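Local coordinates for protein SAP-like pentraxin (Limulus polyphemus, PDB 3FLP) that binds calcium, two ions per subunit, and probably acts as an invertebrate lectin, assembling into doubly stacked heptameric rings of the pentraxin family, at residues V36-K41 with G48-C53; V102-S107 with M113-N118; G119-T124 with L173-V178. All blocks are in the same frame, centred on the assembly; numbering follows the deposited sequence.

In the fold
The three contacts run from the middle of the subunit to its surface. Contact 1 is the core: apolar side chains of two facing sheets meet near the centre of the chain, with no hydrogen bond between the segments. Contact 2 is also buried but lies within one sheet, where backbone hydrogen bonds join the strands of a hairpin. Contact 3 is partly exposed and thin, a short helix lying against 119-124 through a methyl contact and one bridging water. Strands 33-42 and 100-107 are neighbours, tied by the Cys37-Cys103 disulfide, so contact 2 lies in one of the two sheets that contact 1 joins. Contacts 2 and 3 meet where the Tyr116 hydroxyl hydrogen-bonds that of Thr175.

Contact 1. Residues V36-K41 with G48-C53; sequences VCQRIK and GYIFSC
The segments 36-41 and 48-53, taken from two longer strands, pass each other at 9.4 Å between axes, their directions 139° apart, too distant for backbone pairing, so side chains alone fill the gap. Val36 meets Phe51 with both methyls. CG2 sits almost exactly over the ring, 4.0 Å from the centroid of Phe51 and 4° off the normal, a CH-pi contact on one face. CG1 of Val36 lies by the CG-CD2 bond, 3.8 Å from CD2 of Phe51. Farther along, Ile50 serves two partners through separate branches: its CD1 lies 4.0 Å from CD1 of Ile40, while its CG2 comes 3.6 Å from OE1 of Gln38, an amide oxygen resting on a methyl. Gln38 gets there by a bend at chi2 (-91°). Leu163 packs on Ile50 and Leu166 on Val36, with Leu166 also against Gln38, so strand 161-169 continues the core. The Phe51 side chain is about 8 Å from that of Gln146, a ligand of calcium. Two antiparallel sheets packed face to face in this way make the beta-sandwich core of the pentraxin fold.

Contact 2. Residues V102-S107 with M113-N118; sequences VCHVWS and MAVYAN
Cys103 and Tyr116 hold each other by both backbone groups: Cys103 N gives to Tyr116 O at 3.1 Å, and Tyr116 N returns a bond to Cys103 O at 2.9 Å. Val105 and Ala114 form the second such pair, in which the 2.7 Å bond from Val105 N to Ala114 O runs nearly straight on to the carbonyl (C=O...N 171°). Cys103 O does double duty, as it also takes a CA-H contact from Val115 CA at 3.3 Å. The residues between point their backbone groups outward: His104 bonds to Val36 of the neighbouring strand, and Val115 to Cys122 on the other side. On the face of Val105 and Tyr116, CG2 of Val105 lies anti to its own carbonyl carbon and beside the backbone N (chi1 170°), which carries it obliquely to CE1 of the Tyr116 ring at 3.7 Å. On the other face CG1 of Val115 lies over one face of the His104 ring, 4.0 Å from its CD2. Backbone pairing with each other and with the flanking strands thus accounts for the polar main chain of this antiparallel hairpin, and the polar ends of the buried His104 and Tyr116 find partners outside it, Gly77 O (weakly) and Thr175.

Contact 3. Residues G119-T124 with L173-V178; sequences GSPCGT and LTTHQV
Pro121 and Thr175 make the direct side-chain contact: CG2 of Thr175 lies 4.1 Å from CG of Pro121 and as far from its CD, the two side chains crossing at about a right angle. The chi1 of Thr175 (-72°) puts this methyl anti to the backbone N, aimed at the proline, while OG1 turns beside the N, toward its partner Tyr116. Thus one threonine uses its methyl on strand 120-125 and its hydroxyl on strand 112-117. Beside this pair a single water spans the gap, donating to Gly119 O at 2.7 Å and to Thr175 O at 2.6 Å. Gly119 also brings its CA to 4.3 Å from Val178 O; phi 80° and psi 2° are a conformation that glycine adopts readily. Val178 also points toward the strand segment, and its side chain packs on Tyr116, Cys103 and Val105 of the adjoining strands.

Behind these groups lies the capped start of helix 175-182, which probably fixes where Thr175 and Val178 sit. Thr174 is its N-cap, with OG1 accepting from Gln177 N at 3.1 Å, and Gln177 answers through OE1, on which Thr174 N lands in plane, on a lone pair, at 3.1 Å. This reciprocal pair is a capping box. NE2 of Gln177 reaches His213 O of a neighbouring subunit, so the capped end also lies at a subunit interface. Between 119-124 and 173-178, then, the link is a methyl contact, the Gly119-Val178 approach and one water giving a hydrogen to each of two carbonyls, while the direct hydrogen bond of Thr175 goes to the next strand.

Contact 1. Residues V36-K41 with G48-C53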
ATOM      1  N   VAL A  36     -11.935 -23.569 -32.510  1.00  6.05           N
ATOM      2  CA  VAL A  36     -12.309 -24.459 -31.416  1.00  6.26           C
ATOM      3  C   VAL A  36     -11.031 -24.917 -30.715  1.00  8.02           C
ATOM      4  O   VAL A  36     -10.177 -25.576 -31.316  1.00  6.90           O
ATOM      5  CB  VAL A  36     -13.093 -25.694 -31.937  1.00  5.57           C
ATOM      6  CG1 VAL A  36     -13.478 -26.609 -30.768  1.00  3.33           C
ATOM      7  CG2 VAL A  36     -14.343 -25.239 -32.690  1.00  1.92           C
ATOM      8  N   CYS A  37     -10.903 -24.546 -29.447  1.00  7.97           N
ATOM      9  CA  CYS A  37      -9.735 -24.899 -28.651  1.00  9.42           C
ATOM     10  C   CYS A  37     -10.197 -25.679 -27.414  1.00  9.05           C
ATOM     11  O   CYS A  37     -11.269 -25.412 -26.868  1.00  8.00           O
ATOM     12  CB  CYS A  37      -9.019 -23.633 -28.160  1.00 12.53           C
ATOM     13  SG  CYS A  37      -7.878 -22.633 -29.191  1.00 16.95           S
ATOM     14  N   GLN A  38      -9.394 -26.643 -26.975  1.00  8.51           N
ATOM     15  CA  GLN A  38      -9.711 -27.408 -25.771  1.00  8.31           C
ATOM     16  C   GLN A  38      -8.539 -28.272 -25.329  1.00  7.60           C
ATOM     17  O   GLN A  38      -7.605 -28.514 -26.090  1.00  7.60           O
ATOM     18  CB  GLN A  38     -10.959 -28.300 -25.960  1.00  8.72           C
ATOM     19  CG  GLN A  38     -10.712 -29.640 -26.631  1.00  8.32           C
ATOM     20  CD  GLN A  38     -10.878 -29.579 -28.133  1.00 10.72           C
ATOM     21  OE1 GLN A  38     -11.999 -29.577 -28.645  1.00 10.97           O
ATOM     22  NE2 GLN A  38      -9.764 -29.517 -28.851  1.00 11.45           N
ATOM     23  N   ARG A  39      -8.590 -28.728 -24.084  1.00  7.42           N
ATOM     24  CA  ARG A  39      -7.548 -29.591 -23.547  1.00  6.56           C
ATOM     25  C   ARG A  39      -8.095 -31.016 -23.609  1.00  7.27           C
ATOM     26  O   ARG A  39      -9.225 -31.273 -23.187  1.00  7.26           O
ATOM     27  CB  ARG A  39      -7.221 -29.174 -22.107  1.00  5.63           C
ATOM     28  CG  ARG A  39      -6.587 -27.777 -22.031  1.00  5.55           C
ATOM     29  CD  ARG A  39      -6.619 -27.145 -20.637  1.00  2.28           C
ATOM     30  NE  ARG A  39      -6.330 -25.719 -20.756  1.00  3.41           N
ATOM     31  CZ  ARG A  39      -5.125 -25.219 -21.027  1.00  6.03           C
ATOM     32  NH1 ARG A  39      -4.081 -26.030 -21.189  1.00  2.38           N
ATOM     33  NH2 ARG A  39      -4.972 -23.909 -21.197  1.00  6.30           N
ATOM     34  N   ILE A  40      -7.307 -31.934 -24.159  1.00  7.49           N
ATOM     35  CA  ILE A  40      -7.740 -33.320 -24.280  1.00  8.88           C
ATOM     36  C   ILE A  40      -6.690 -34.341 -23.858  1.00  9.42           C
ATOM     37  O   ILE A  40      -5.480 -34.117 -23.986  1.00  8.08           O
ATOM     38  CB  ILE A  40      -8.161 -33.676 -25.740  1.00 10.03           C
ATOM     39  CG1 ILE A  40      -7.016 -33.354 -26.707  1.00 11.23           C
ATOM     40  CG2 ILE A  40      -9.433 -32.935 -26.123  1.00 10.61           C
ATOM     41  CD1 ILE A  40      -7.267 -33.802 -28.140  1.00 11.22           C
ATOM     42  N   LYS A  41      -7.186 -35.462 -23.343  1.00  9.18           N
ATOM     43  CA  LYS A  41      -6.363 -36.586 -22.921  1.00  8.33           C
ATOM     44  C   LYS A  41      -6.995 -37.760 -23.664  1.00  8.23           C
ATOM     45  O   LYS A  41      -8.002 -38.308 -23.230  1.00  8.57           O
ATOM     46  CB  LYS A  41      -6.464 -36.801 -21.411  1.00  6.94           C
ATOM     47  CG  LYS A  41      -5.741 -38.059 -20.936  1.00  7.84           C
ATOM     48  CD  LYS A  41      -6.065 -38.394 -19.497  1.00  5.07           C
ATOM     49  CE  LYS A  41      -5.579 -37.316 -18.546  1.00  7.22           C
ATOM     50  NZ  LYS A  41      -5.761 -37.742 -17.125  1.00  8.49           N
ATOM     51  N   GLY A  48     -11.285 -40.411 -33.952  1.00 10.95           N
ATOM     52  CA  GLY A  48     -12.436 -40.111 -33.126  1.00 10.32           C
ATOM     53  C   GLY A  48     -12.838 -38.674 -33.396  1.00  9.40           C
ATOM     54  O   GLY A  48     -11.976 -37.832 -33.639  1.00  8.28           O
ATOM     55  N   TYR A  49     -14.135 -38.388 -33.378  1.00  9.59           N
ATOM     56  CA  TYR A  49     -14.608 -37.024 -33.615  1.00  9.64           C
ATOM     57  C   TYR A  49     -14.903 -36.351 -32.287  1.00  9.66           C
ATOM     58  O   TYR A  49     -15.656 -36.876 -31.464  1.00  8.71           O
ATOM     59  CB  TYR A  49     -15.852 -37.034 -34.509  1.00 10.31           C
ATOM     60  CG  TYR A  49     -15.520 -37.498 -35.900  1.00 10.48           C
ATOM     61  CD1 TYR A  49     -15.323 -38.849 -36.174  1.00 10.29           C
ATOM     62  CD2 TYR A  49     -15.296 -36.574 -36.923  1.00 11.21           C
ATOM     63  CE1 TYR A  49     -14.901 -39.274 -37.432  1.00 12.28           C
ATOM     64  CE2 TYR A  49     -14.872 -36.984 -38.184  1.00 13.29           C
ATOM     65  CZ  TYR A  49     -14.676 -38.335 -38.429  1.00 12.71           C
ATOM     66  OH  TYR A  49     -14.241 -38.742 -39.665  1.00 13.70           O
ATOM     67  N   ILE A  50     -14.304 -35.182 -32.087  1.00  9.77           N
ATOM     68  CA  ILE A  50     -14.452 -34.439 -30.842  1.00  8.92           C
ATOM     69  C   ILE A  50     -15.591 -33.428 -30.848  1.00  8.83           C
ATOM     70  O   ILE A  50     -16.509 -33.509 -30.033  1.00  9.98           O
ATOM     71  CB  ILE A  50     -13.128 -33.711 -30.507  1.00  8.52           C
ATOM     72  CG1 ILE A  50     -12.002 -34.742 -30.404  1.00  8.63           C
ATOM     73  CG2 ILE A  50     -13.259 -32.937 -29.200  1.00  7.80           C
ATOM     74  CD1 ILE A  50     -10.626 -34.139 -30.272  1.00 10.01           C
ATOM     75  N   PHE A  51     -15.514 -32.471 -31.766  1.00  7.91           N
ATOM     76  CA  PHE A  51     -16.513 -31.413 -31.897  1.00  7.14           C
ATOM     77  C   PHE A  51     -17.331 -31.638 -33.172  1.00  7.33           C
ATOM     78  O   PHE A  51     -16.796 -31.622 -34.276  1.00  6.87           O
ATOM     79  CB  PHE A  51     -15.782 -30.060 -31.927  1.00  6.28           C
ATOM     80  CG  PHE A  51     -16.683 -28.856 -31.978  1.00  5.31           C
ATOM     81  CD1 PHE A  51     -17.238 -28.428 -33.183  1.00  3.82           C
ATOM     82  CD2 PHE A  51     -16.928 -28.111 -30.827  1.00  5.76           C
ATOM     83  CE1 PHE A  51     -18.019 -27.276 -33.239  1.00  2.92           C
ATOM     84  CE2 PHE A  51     -17.709 -26.953 -30.874  1.00  4.50           C
ATOM     85  CZ  PHE A  51     -18.254 -26.535 -32.080  1.00  3.34           C
ATOM     86  N   SER A  52     -18.630 -31.849 -33.004  1.00  8.55           N
ATOM     87  CA  SER A  52     -19.538 -32.098 -34.124  1.00  8.74           C
ATOM     88  C   SER A  52     -20.679 -31.083 -34.161  1.00  8.98           C
ATOM     89  O   SER A  52     -21.421 -30.939 -33.189  1.00  8.92           O
ATOM     90  CB  SER A  52     -20.110 -33.521 -34.005  1.00  8.61           C
ATOM     91  OG  SER A  52     -21.216 -33.730 -34.868  1.00  7.95           O
ATOM     92  N   CYS A  53     -20.813 -30.384 -35.286  1.00  9.14           N
ATOM     93  CA  CYS A  53     -21.866 -29.389 -35.459  1.00 10.20           C
ATOM     94  C   CYS A  53     -22.773 -29.779 -36.624  1.00 11.58           C
ATOM     95  O   CYS A  53     -22.303 -30.022 -37.734  1.00 11.57           O
ATOM     96  CB  CYS A  53     -21.264 -28.011 -35.724  1.00 10.93           C
ATOM     97  SG  CYS A  53     -22.516 -26.727 -35.930  1.00 13.60           S
TER

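Contact 2. Residues V102-S107 with M113-N118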
ATOM      1  N   VAL A 102      -5.237 -28.686 -27.884  1.00  8.59           N
ATOM      2  CA  VAL A 102      -5.457 -28.753 -29.317  1.00  9.77           C
ATOM      3  C   VAL A 102      -6.413 -27.657 -29.748  1.00  9.85           C
ATOM      4  O   VAL A 102      -7.364 -27.324 -29.037  1.00  9.38           O
ATOM      5  CB  VAL A 102      -6.029 -30.148 -29.720  1.00 10.97           C
ATOM      6  CG1 VAL A 102      -6.603 -30.105 -31.127  1.00 10.98           C
ATOM      7  CG2 VAL A 102      -4.924 -31.196 -29.644  1.00 10.68           C
ATOM      8  N   CYS A 103      -6.145 -27.081 -30.910  1.00 10.17           N
ATOM      9  CA  CYS A 103      -6.999 -26.038 -31.418  1.00 10.41           C
ATOM     10  C   CYS A 103      -7.128 -26.121 -32.940  1.00  9.20           C
ATOM     11  O   CYS A 103      -6.153 -26.376 -33.641  1.00  7.86           O
ATOM     12  CB  CYS A 103      -6.457 -24.665 -30.999  1.00 13.38           C
ATOM     13  SG  CYS A 103      -7.753 -23.396 -31.073  1.00 24.45           S
ATOM     14  N   HIS A 104      -8.352 -25.934 -33.429  1.00  6.99           N
ATOM     15  CA  HIS A 104      -8.642 -25.946 -34.859  1.00  7.56           C
ATOM     16  C   HIS A 104      -9.086 -24.542 -35.243  1.00  7.64           C
ATOM     17  O   HIS A 104     -10.018 -24.000 -34.649  1.00  8.22           O
ATOM     18  CB  HIS A 104      -9.779 -26.917 -35.196  1.00  5.91           C
ATOM     19  CG  HIS A 104      -9.392 -28.361 -35.134  1.00  7.38           C
ATOM     20  ND1 HIS A 104      -9.062 -28.997 -33.955  1.00  6.74           N
ATOM     21  CD2 HIS A 104      -9.326 -29.306 -36.102  1.00  6.31           C
ATOM     22  CE1 HIS A 104      -8.817 -30.273 -34.199  1.00  6.13           C
ATOM     23  NE2 HIS A 104      -8.971 -30.485 -35.494  1.00  8.21           N
ATOM     24  N   VAL A 105      -8.418 -23.958 -36.228  1.00  7.30           N
ATOM     25  CA  VAL A 105      -8.745 -22.620 -36.704  1.00  7.68           C
ATOM     26  C   VAL A 105      -9.281 -22.713 -38.132  1.00  8.56           C
ATOM     27  O   VAL A 105      -8.598 -23.221 -39.023  1.00  8.09           O
ATOM     28  CB  VAL A 105      -7.491 -21.722 -36.688  1.00  7.75           C
ATOM     29  CG1 VAL A 105      -7.764 -20.407 -37.396  1.00  4.12           C
ATOM     30  CG2 VAL A 105      -7.059 -21.476 -35.235  1.00  7.73           C
ATOM     31  N   TRP A 106     -10.501 -22.230 -38.345  1.00  7.06           N
ATOM     32  CA  TRP A 106     -11.108 -22.279 -39.669  1.00  8.66           C
ATOM     33  C   TRP A 106     -11.670 -20.941 -40.113  1.00  9.21           C
ATOM     34  O   TRP A 106     -12.352 -20.254 -39.351  1.00  8.31           O
ATOM     35  CB  TRP A 106     -12.249 -23.296 -39.723  1.00  6.67           C
ATOM     36  CG  TRP A 106     -12.982 -23.251 -41.041  1.00  5.87           C
ATOM     37  CD1 TRP A 106     -12.504 -23.647 -42.260  1.00  6.37           C
ATOM     38  CD2 TRP A 106     -14.295 -22.731 -41.277  1.00  5.54           C
ATOM     39  NE1 TRP A 106     -13.438 -23.407 -43.240  1.00  5.72           N
ATOM     40  CE2 TRP A 106     -14.548 -22.846 -42.666  1.00  5.42           C
ATOM     41  CE3 TRP A 106     -15.285 -22.180 -40.451  1.00  5.97           C
ATOM     42  CZ2 TRP A 106     -15.750 -22.432 -43.248  1.00  4.89           C
ATOM     43  CZ3 TRP A 106     -16.484 -21.764 -41.032  1.00  7.37           C
ATOM     44  CH2 TRP A 106     -16.704 -21.895 -42.420  1.00  7.41           C
ATOM     45  N   SER A 107     -11.401 -20.592 -41.365  1.00  8.29           N
ATOM     46  CA  SER A 107     -11.897 -19.350 -41.929  1.00  9.48           C
ATOM     47  C   SER A 107     -12.549 -19.626 -43.274  1.00  9.36           C
ATOM     48  O   SER A 107     -11.876 -20.025 -44.224  1.00  9.03           O
ATOM     49  CB  SER A 107     -10.750 -18.355 -42.114  1.00  8.18           C
ATOM     50  OG  SER A 107     -11.232 -17.136 -42.649  1.00 10.49           O
ATOM     51  N   MET A 113      -7.399 -23.389 -43.236  1.00 12.18           N
ATOM     52  CA  MET A 113      -7.505 -24.225 -42.047  1.00 12.01           C
ATOM     53  C   MET A 113      -6.130 -24.268 -41.396  1.00 11.38           C
ATOM     54  O   MET A 113      -5.117 -24.362 -42.081  1.00 11.06           O
ATOM     55  CB  MET A 113      -7.931 -25.650 -42.421  1.00 12.40           C
ATOM     56  CG  MET A 113      -7.615 -26.703 -41.357  1.00 12.38           C
ATOM     57  SD  MET A 113      -7.728 -28.395 -41.993  1.00 14.00           S
ATOM     58  CE  MET A 113      -7.195 -29.362 -40.555  1.00 12.74           C
ATOM     59  N   ALA A 114      -6.098 -24.189 -40.072  1.00 11.22           N
ATOM     60  CA  ALA A 114      -4.838 -24.238 -39.339  1.00 10.79           C
ATOM     61  C   ALA A 114      -5.080 -24.948 -38.016  1.00 10.76           C
ATOM     62  O   ALA A 114      -6.117 -24.749 -37.379  1.00 10.34           O
ATOM     63  CB  ALA A 114      -4.306 -22.820 -39.088  1.00  9.95           C
ATOM     64  N   VAL A 115      -4.140 -25.798 -37.615  1.00  9.81           N
ATOM     65  CA  VAL A 115      -4.283 -26.510 -36.352  1.00  9.83           C
ATOM     66  C   VAL A 115      -3.059 -26.273 -35.484  1.00  9.20           C
ATOM     67  O   VAL A 115      -1.961 -26.004 -35.987  1.00  7.22           O
ATOM     68  CB  VAL A 115      -4.486 -28.033 -36.560  1.00 10.60           C
ATOM     69  CG1 VAL A 115      -5.724 -28.272 -37.406  1.00  7.10           C
ATOM     70  CG2 VAL A 115      -3.255 -28.652 -37.208  1.00  8.33           C
ATOM     71  N   TYR A 116      -3.263 -26.367 -34.176  1.00  8.68           N
ATOM     72  CA  TYR A 116      -2.204 -26.138 -33.216  1.00  7.27           C
ATOM     73  C   TYR A 116      -2.172 -27.197 -32.124  1.00  9.00           C
ATOM     74  O   TYR A 116      -3.216 -27.659 -31.660  1.00  8.94           O
ATOM     75  CB  TYR A 116      -2.392 -24.767 -32.575  1.00  7.66           C
ATOM     76  CG  TYR A 116      -2.395 -23.622 -33.563  1.00  7.15           C
ATOM     77  CD1 TYR A 116      -3.506 -23.364 -34.372  1.00  5.62           C
ATOM     78  CD2 TYR A 116      -1.275 -22.811 -33.706  1.00  4.83           C
ATOM     79  CE1 TYR A 116      -3.486 -22.325 -35.298  1.00  5.83           C
ATOM     80  CE2 TYR A 116      -1.246 -21.782 -34.617  1.00  7.13           C
ATOM     81  CZ  TYR A 116      -2.351 -21.540 -35.412  1.00  6.27           C
ATOM     82  OH  TYR A 116      -2.289 -20.515 -36.320  1.00 10.10           O
ATOM     83  N   ALA A 117      -0.967 -27.573 -31.713  1.00  9.27           N
ATOM     84  CA  ALA A 117      -0.783 -28.555 -30.656  1.00  9.67           C
ATOM     85  C   ALA A 117       0.051 -27.879 -29.575  1.00  9.69           C
ATOM     86  O   ALA A 117       1.139 -27.372 -29.850  1.00 11.34           O
ATOM     87  CB  ALA A 117      -0.066 -29.780 -31.202  1.00  9.83           C
ATOM     88  N   ASN A 118      -0.471 -27.855 -28.353  1.00  8.45           N
ATOM     89  CA  ASN A 118       0.209 -27.230 -27.230  1.00  9.45           C
ATOM     90  C   ASN A 118       0.614 -25.782 -27.512  1.00  9.48           C
ATOM     91  O   ASN A 118       1.689 -25.326 -27.108  1.00  7.95           O
ATOM     92  CB  ASN A 118       1.433 -28.061 -26.814  1.00  8.97           C
ATOM     93  CG  ASN A 118       1.042 -29.331 -26.075  1.00 11.36           C
ATOM     94  OD1 ASN A 118      -0.092 -29.458 -25.601  1.00 11.06           O
ATOM     95  ND2 ASN A 118       1.979 -30.268 -25.959  1.00 12.26           N
TER

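Contact 3. Residues G119-T124 with L173-V178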
ATOM      1  N   GLY A 119      -0.258 -25.064 -28.213  1.00 10.00           N
ATOM      2  CA  GLY A 119       0.007 -23.670 -28.515  1.00 11.27           C
ATOM      3  C   GLY A 119       0.945 -23.380 -29.672  1.00 12.29           C
ATOM      4  O   GLY A 119       1.239 -22.218 -29.945  1.00 14.46           O
ATOM      5  N   SER A 120       1.423 -24.415 -30.356  1.00 12.24           N
ATOM      6  CA  SER A 120       2.322 -24.213 -31.494  1.00 14.06           C
ATOM      7  C   SER A 120       1.669 -24.629 -32.802  1.00 12.89           C
ATOM      8  O   SER A 120       0.964 -25.627 -32.855  1.00 13.03           O
ATOM      9  CB  SER A 120       3.620 -25.010 -31.314  1.00 15.32           C
ATOM     10  OG  SER A 120       4.404 -24.486 -30.256  1.00 19.46           O
ATOM     11  N   PRO A 121       1.903 -23.865 -33.877  1.00 13.68           N
ATOM     12  CA  PRO A 121       1.327 -24.169 -35.193  1.00 14.00           C
ATOM     13  C   PRO A 121       1.871 -25.463 -35.791  1.00 14.72           C
ATOM     14  O   PRO A 121       3.077 -25.694 -35.782  1.00 16.62           O
ATOM     15  CB  PRO A 121       1.696 -22.939 -36.026  1.00 14.14           C
ATOM     16  CG  PRO A 121       3.005 -22.492 -35.414  1.00 12.29           C
ATOM     17  CD  PRO A 121       2.740 -22.648 -33.927  1.00 12.46           C
ATOM     18  N   CYS A 122       0.982 -26.311 -36.299  1.00 15.32           N
ATOM     19  CA  CYS A 122       1.405 -27.571 -36.909  1.00 16.61           C
ATOM     20  C   CYS A 122       1.436 -27.418 -38.425  1.00 17.04           C
ATOM     21  O   CYS A 122       2.102 -28.182 -39.120  1.00 16.46           O
ATOM     22  CB  CYS A 122       0.446 -28.708 -36.561  1.00 17.66           C
ATOM     23  SG  CYS A 122       0.197 -29.033 -34.788  1.00 20.03           S
ATOM     24  N   GLY A 123       0.705 -26.427 -38.928  1.00 16.11           N
ATOM     25  CA  GLY A 123       0.659 -26.200 -40.360  1.00 17.28           C
ATOM     26  C   GLY A 123      -0.710 -25.716 -40.797  1.00 17.94           C
ATOM     27  O   GLY A 123      -1.622 -25.601 -39.980  1.00 17.32           O
ATOM     28  N   THR A 124      -0.857 -25.439 -42.088  1.00 17.89           N
ATOM     29  CA  THR A 124      -2.122 -24.960 -42.618  1.00 19.27           C
ATOM     30  C   THR A 124      -2.510 -25.703 -43.887  1.00 19.91           C
ATOM     31  O   THR A 124      -1.707 -26.432 -44.472  1.00 18.65           O
ATOM     32  CB  THR A 124      -2.049 -23.457 -42.956  1.00 20.04           C
ATOM     33  OG1 THR A 124      -1.074 -23.260 -43.986  1.00 21.93           O
ATOM     34  CG2 THR A 124      -1.644 -22.637 -41.723  1.00 19.47           C
ATOM     35  N   LEU A 173      -8.697 -17.082 -34.995  1.00  8.09           N
ATOM     36  CA  LEU A 173      -7.591 -16.639 -34.161  1.00  8.63           C
ATOM     37  C   LEU A 173      -6.226 -16.760 -34.842  1.00  7.62           C
ATOM     38  O   LEU A 173      -5.989 -17.680 -35.626  1.00  5.50           O
ATOM     39  CB  LEU A 173      -7.605 -17.424 -32.842  1.00  7.88           C
ATOM     40  CG  LEU A 173      -8.391 -16.811 -31.670  1.00  9.27           C
ATOM     41  CD1 LEU A 173      -9.793 -16.457 -32.084  1.00  6.47           C
ATOM     42  CD2 LEU A 173      -8.408 -17.786 -30.495  1.00  9.54           C
ATOM     43  N   THR A 174      -5.339 -15.813 -34.549  1.00  7.07           N
ATOM     44  CA  THR A 174      -3.998 -15.828 -35.121  1.00  7.53           C
ATOM     45  C   THR A 174      -3.111 -16.827 -34.378  1.00  8.56           C
ATOM     46  O   THR A 174      -3.457 -17.320 -33.303  1.00  9.05           O
ATOM     47  CB  THR A 174      -3.307 -14.452 -35.018  1.00  7.60           C
ATOM     48  OG1 THR A 174      -3.107 -14.134 -33.631  1.00  6.57           O
ATOM     49  CG2 THR A 174      -4.155 -13.348 -35.697  1.00  4.32           C
ATOM     50  N   THR A 175      -1.960 -17.113 -34.965  1.00  8.61           N
ATOM     51  CA  THR A 175      -1.000 -18.024 -34.377  1.00  9.54           C
ATOM     52  C   THR A 175      -0.610 -17.543 -32.982  1.00 10.52           C
ATOM     53  O   THR A 175      -0.559 -18.336 -32.038  1.00  8.68           O
ATOM     54  CB  THR A 175       0.248 -18.125 -35.279  1.00  9.64           C
ATOM     55  OG1 THR A 175      -0.095 -18.872 -36.452  1.00 10.15           O
ATOM     56  CG2 THR A 175       1.406 -18.796 -34.557  1.00  6.91           C
ATOM     57  N   HIS A 176      -0.353 -16.243 -32.849  1.00 11.14           N
ATOM     58  CA  HIS A 176       0.026 -15.683 -31.556  1.00 12.19           C
ATOM     59  C   HIS A 176      -1.089 -15.830 -30.524  1.00 11.74           C
ATOM     60  O   HIS A 176      -0.834 -16.168 -29.366  1.00 12.75           O
ATOM     61  CB  HIS A 176       0.393 -14.200 -31.681  1.00 13.70           C
ATOM     62  CG  HIS A 176       0.538 -13.510 -30.357  1.00 16.90           C
ATOM     63  ND1 HIS A 176       1.522 -13.841 -29.448  1.00 18.79           N
ATOM     64  CD2 HIS A 176      -0.208 -12.545 -29.768  1.00 18.00           C
ATOM     65  CE1 HIS A 176       1.374 -13.114 -28.355  1.00 17.98           C
ATOM     66  NE2 HIS A 176       0.331 -12.320 -28.523  1.00 19.48           N
ATOM     67  N   GLN A 177      -2.322 -15.561 -30.938  1.00 10.33           N
ATOM     68  CA  GLN A 177      -3.454 -15.668 -30.030  1.00 10.46           C
ATOM     69  C   GLN A 177      -3.671 -17.101 -29.528  1.00  9.19           C
ATOM     70  O   GLN A 177      -4.006 -17.306 -28.364  1.00  9.25           O
ATOM     71  CB  GLN A 177      -4.719 -15.134 -30.706  1.00  7.90           C
ATOM     72  CG  GLN A 177      -4.645 -13.640 -31.003  1.00  7.60           C
ATOM     73  CD  GLN A 177      -5.914 -13.114 -31.652  1.00  6.81           C
ATOM     74  OE1 GLN A 177      -6.431 -13.708 -32.603  1.00  5.90           O
ATOM     75  NE2 GLN A 177      -6.416 -11.996 -31.149  1.00  5.22           N
ATOM     76  N   VAL A 178      -3.474 -18.089 -30.392  1.00  8.39           N
ATOM     77  CA  VAL A 178      -3.652 -19.475 -29.971  1.00  8.86           C
ATOM     78  C   VAL A 178      -2.634 -19.831 -28.883  1.00  8.48           C
ATOM     79  O   VAL A 178      -2.948 -20.575 -27.957  1.00  7.89           O
ATOM     80  CB  VAL A 178      -3.505 -20.456 -31.153  1.00  8.76           C
ATOM     81  CG1 VAL A 178      -3.590 -21.888 -30.659  1.00  9.00           C
ATOM     82  CG2 VAL A 178      -4.616 -20.214 -32.163  1.00 10.05           C
TER
HETATM   83  O   HOH W   1       1.068 -20.384 -31.879  1.00 17.12           O